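Local coordinates for glutamine amidotransferase type-2 domain-containing protein (Pseudomonas aeruginosa PAO1, PDB 1TE5) that is a predicted class-II glutamine amidotransferase of the Ntn-hydrolase type, probably releasing ammonia from glutamine for transfer to an acceptor not yet known, at residues C161-N171 with L180-L188. Numbering follows the deposited sequence.
Sequences CDEYRKKGVFN and LFTFCSSKL
Phe-181 meets Cys-161 where the C-terminal turn of helix 150-165 packs on the antiparallel sheet holding strands 171-175 and 180-183, a helix-on-sheet layer consistent with the Ntn-hydrolase fold. SG of Cys-161 lies in the plane of the Phe-181 ring, at its edge, 3.8 Å from CE1. Two residues on, Phe-183 receives the same cysteine over its face: CB of Cys-161 sits 3.4 Å from the ring centroid and 10° off the normal, a CH-pi contact, with SG also over that face. With Phe-183 CG anti to the backbone N (chi1 -173°), the ring extends from the strand toward Cys-161, and its edge meets Arg-165 CD, 3.4 Å from Phe-183 CZ. Phe-170 O also lies at that edge, 3.1 Å from Phe-183 CD2, and is buried with no polar partner. The Arg-165 guanidinium continues past the ring to a hydrogen bond with Ser-240, while its NE is salt-bridged to Asp-162 OD1 through a weak hydrogen bond. Beyond the strand, Ser-185 fits its CB against Phe-170 N, and Ser-186 CB packs on Val-169 CG1. The backbone N-H groups of Ser-185 and Ser-186 both donate nearly straight hydrogen bonds to Asn-171 OD1; as ND2 donates another to Asn-108 O, three bonds hold the carboxamide. Ser-185 N comes from above the carbonyl plane, whereas Ser-186 N, 2.8 Å from Asn-171 OD1, lies nearer the plane, its direction 18° out of it.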
# COMPACT_ATOMS: atom_id res chain seq x y z
N CYS A 161 -0.64 19.51 15.22
CA CYS A 161 -2.10 19.38 15.23
C CYS A 161 -2.75 20.67 15.69
O CYS A 161 -3.78 21.09 15.15
CB CYS A 161 -2.52 18.22 16.11
SG CYS A 161 -2.26 16.59 15.36
N ASP A 162 -2.15 21.29 16.71
CA ASP A 162 -2.64 22.55 17.26
C ASP A 162 -2.65 23.64 16.19
O ASP A 162 -3.60 24.43 16.10
CB ASP A 162 -1.75 23.01 18.42
CG ASP A 162 -2.36 22.72 19.77
OD1 ASP A 162 -3.56 23.01 19.96
OD2 ASP A 162 -1.63 22.20 20.65
N GLU A 163 -1.57 23.71 15.43
CA GLU A 163 -1.44 24.70 14.37
C GLU A 163 -2.43 24.47 13.24
O GLU A 163 -2.93 25.43 12.66
CB GLU A 163 -0.03 24.69 13.80
CG GLU A 163 0.94 25.60 14.51
CD GLU A 163 2.09 26.00 13.61
OE1 GLU A 163 1.81 26.60 12.54
OE2 GLU A 163 3.25 25.70 13.95
N TYR A 164 -2.63 23.21 12.87
CA TYR A 164 -3.54 22.87 11.79
C TYR A 164 -4.99 23.21 12.15
O TYR A 164 -5.75 23.66 11.30
CB TYR A 164 -3.42 21.38 11.43
CG TYR A 164 -2.03 20.93 11.03
CD1 TYR A 164 -1.12 21.82 10.47
CD2 TYR A 164 -1.62 19.62 11.25
CE1 TYR A 164 0.18 21.41 10.14
CE2 TYR A 164 -0.34 19.20 10.93
CZ TYR A 164 0.56 20.10 10.38
OH TYR A 164 1.85 19.71 10.11
N ARG A 165 -5.36 22.99 13.41
CA ARG A 165 -6.72 23.27 13.86
C ARG A 165 -7.02 24.77 13.88
O ARG A 165 -8.18 25.19 13.95
CB ARG A 165 -7.00 22.62 15.22
CG ARG A 165 -6.54 23.39 16.46
CD ARG A 165 -6.44 22.43 17.64
NE ARG A 165 -6.89 22.99 18.91
CZ ARG A 165 -8.17 23.08 19.28
NH1 ARG A 165 -8.49 23.60 20.46
NH2 ARG A 165 -9.13 22.66 18.46
N LYS A 166 -5.97 25.58 13.84
CA LYS A 166 -6.12 27.03 13.82
C LYS A 166 -6.59 27.46 12.42
O LYS A 166 -7.09 28.58 12.24
CB LYS A 166 -4.79 27.71 14.22
CG LYS A 166 -4.72 29.22 14.00
CD LYS A 166 -4.10 29.56 12.64
CE LYS A 166 -4.20 31.04 12.30
NZ LYS A 166 -3.67 31.30 10.93
N LYS A 167 -6.44 26.58 11.44
CA LYS A 167 -6.86 26.87 10.07
C LYS A 167 -8.08 26.07 9.59
O LYS A 167 -8.46 26.15 8.42
CB LYS A 167 -5.69 26.66 9.10
CG LYS A 167 -4.66 27.78 9.14
CD LYS A 167 -3.47 27.49 8.25
CE LYS A 167 -2.39 28.56 8.42
NZ LYS A 167 -1.10 28.18 7.76
N GLY A 168 -8.72 25.35 10.51
CA GLY A 168 -9.89 24.56 10.15
C GLY A 168 -10.09 23.35 11.03
O GLY A 168 -9.50 23.25 12.11
N VAL A 169 -10.97 22.44 10.60
CA VAL A 169 -11.25 21.21 11.34
C VAL A 169 -10.12 20.21 11.12
O VAL A 169 -9.79 19.89 9.98
CB VAL A 169 -12.57 20.54 10.88
CG1 VAL A 169 -12.78 19.22 11.63
CG2 VAL A 169 -13.75 21.48 11.11
N PHE A 170 -9.53 19.71 12.21
CA PHE A 170 -8.46 18.74 12.08
C PHE A 170 -8.58 17.54 13.00
O PHE A 170 -7.95 17.48 14.05
CB PHE A 170 -7.09 19.40 12.24
CG PHE A 170 -5.95 18.54 11.79
CD1 PHE A 170 -5.72 18.32 10.43
CD2 PHE A 170 -5.10 17.92 12.71
CE1 PHE A 170 -4.68 17.51 10.00
CE2 PHE A 170 -4.06 17.11 12.29
CZ PHE A 170 -3.85 16.90 10.93
N ASN A 171 -9.43 16.60 12.62
CA ASN A 171 -9.60 15.37 13.38
C ASN A 171 -8.65 14.44 12.65
O ASN A 171 -8.69 14.35 11.42
CB ASN A 171 -11.04 14.87 13.27
CG ASN A 171 -12.05 15.88 13.79
OD1 ASN A 171 -12.10 16.15 14.99
ND2 ASN A 171 -12.84 16.44 12.89
N LEU A 180 -1.23 4.42 18.33
CA LEU A 180 -2.21 5.05 17.47
C LEU A 180 -2.53 6.38 18.09
O LEU A 180 -3.18 6.45 19.12
CB LEU A 180 -3.46 4.17 17.38
CG LEU A 180 -4.70 4.64 16.60
CD1 LEU A 180 -4.31 5.40 15.36
CD2 LEU A 180 -5.52 3.42 16.24
N PHE A 181 -2.01 7.44 17.49
CA PHE A 181 -2.23 8.80 17.96
C PHE A 181 -3.59 9.29 17.46
O PHE A 181 -3.92 9.17 16.28
CB PHE A 181 -1.12 9.71 17.46
CG PHE A 181 -1.26 11.14 17.89
CD1 PHE A 181 -1.53 12.14 16.96
CD2 PHE A 181 -1.09 11.50 19.22
CE1 PHE A 181 -1.62 13.47 17.34
CE2 PHE A 181 -1.18 12.84 19.61
CZ PHE A 181 -1.45 13.82 18.67
N THR A 182 -4.39 9.88 18.36
CA THR A 182 -5.68 10.48 17.93
C THR A 182 -5.66 11.95 18.34
O THR A 182 -5.01 12.37 19.31
CB THR A 182 -6.96 9.86 18.55
OG1 THR A 182 -7.11 10.26 19.92
CG2 THR A 182 -6.91 8.39 18.48
N PHE A 183 -6.36 12.73 17.57
CA PHE A 183 -6.50 14.17 17.80
C PHE A 183 -7.91 14.59 17.40
O PHE A 183 -8.36 14.31 16.29
CB PHE A 183 -5.48 14.99 17.00
CG PHE A 183 -5.49 16.46 17.34
CD1 PHE A 183 -4.76 16.94 18.42
CD2 PHE A 183 -6.23 17.37 16.59
CE1 PHE A 183 -4.79 18.29 18.76
CE2 PHE A 183 -6.26 18.71 16.91
CZ PHE A 183 -5.54 19.17 18.00
N CYS A 184 -8.60 15.26 18.31
CA CYS A 184 -9.96 15.71 18.06
C CYS A 184 -10.05 17.23 17.96
O CYS A 184 -9.46 17.95 18.76
CB CYS A 184 -10.87 15.21 19.17
SG CYS A 184 -12.50 15.95 19.17
N SER A 185 -10.79 17.70 16.96
CA SER A 185 -10.98 19.13 16.75
C SER A 185 -12.49 19.40 16.73
O SER A 185 -12.97 20.36 17.34
CB SER A 185 -10.37 19.55 15.41
OG SER A 185 -9.43 20.59 15.57
N SER A 186 -13.20 18.54 16.01
CA SER A 186 -14.65 18.62 15.86
C SER A 186 -15.27 17.57 16.77
O SER A 186 -15.76 17.88 17.85
CB SER A 186 -15.01 18.33 14.40
OG SER A 186 -16.40 18.47 14.16
N LYS A 187 -15.25 16.32 16.32
CA LYS A 187 -15.79 15.23 17.10
C LYS A 187 -15.05 13.94 16.81
O LYS A 187 -14.62 13.68 15.68
CB LYS A 187 -17.28 15.04 16.83
CG LYS A 187 -17.69 15.08 15.37
CD LYS A 187 -19.07 14.45 15.13
CE LYS A 187 -20.18 15.03 16.01
NZ LYS A 187 -20.17 14.51 17.42
N LEU A 188 -14.89 13.14 17.86
CA LEU A 188 -14.21 11.86 17.80
C LEU A 188 -14.64 11.14 19.08
O LEU A 188 -14.96 11.79 20.07
CB LEU A 188 -12.70 12.07 17.79
CG LEU A 188 -11.83 10.88 17.40
CD1 LEU A 188 -12.10 10.49 15.95
CD2 LEU A 188 -10.37 11.24 17.60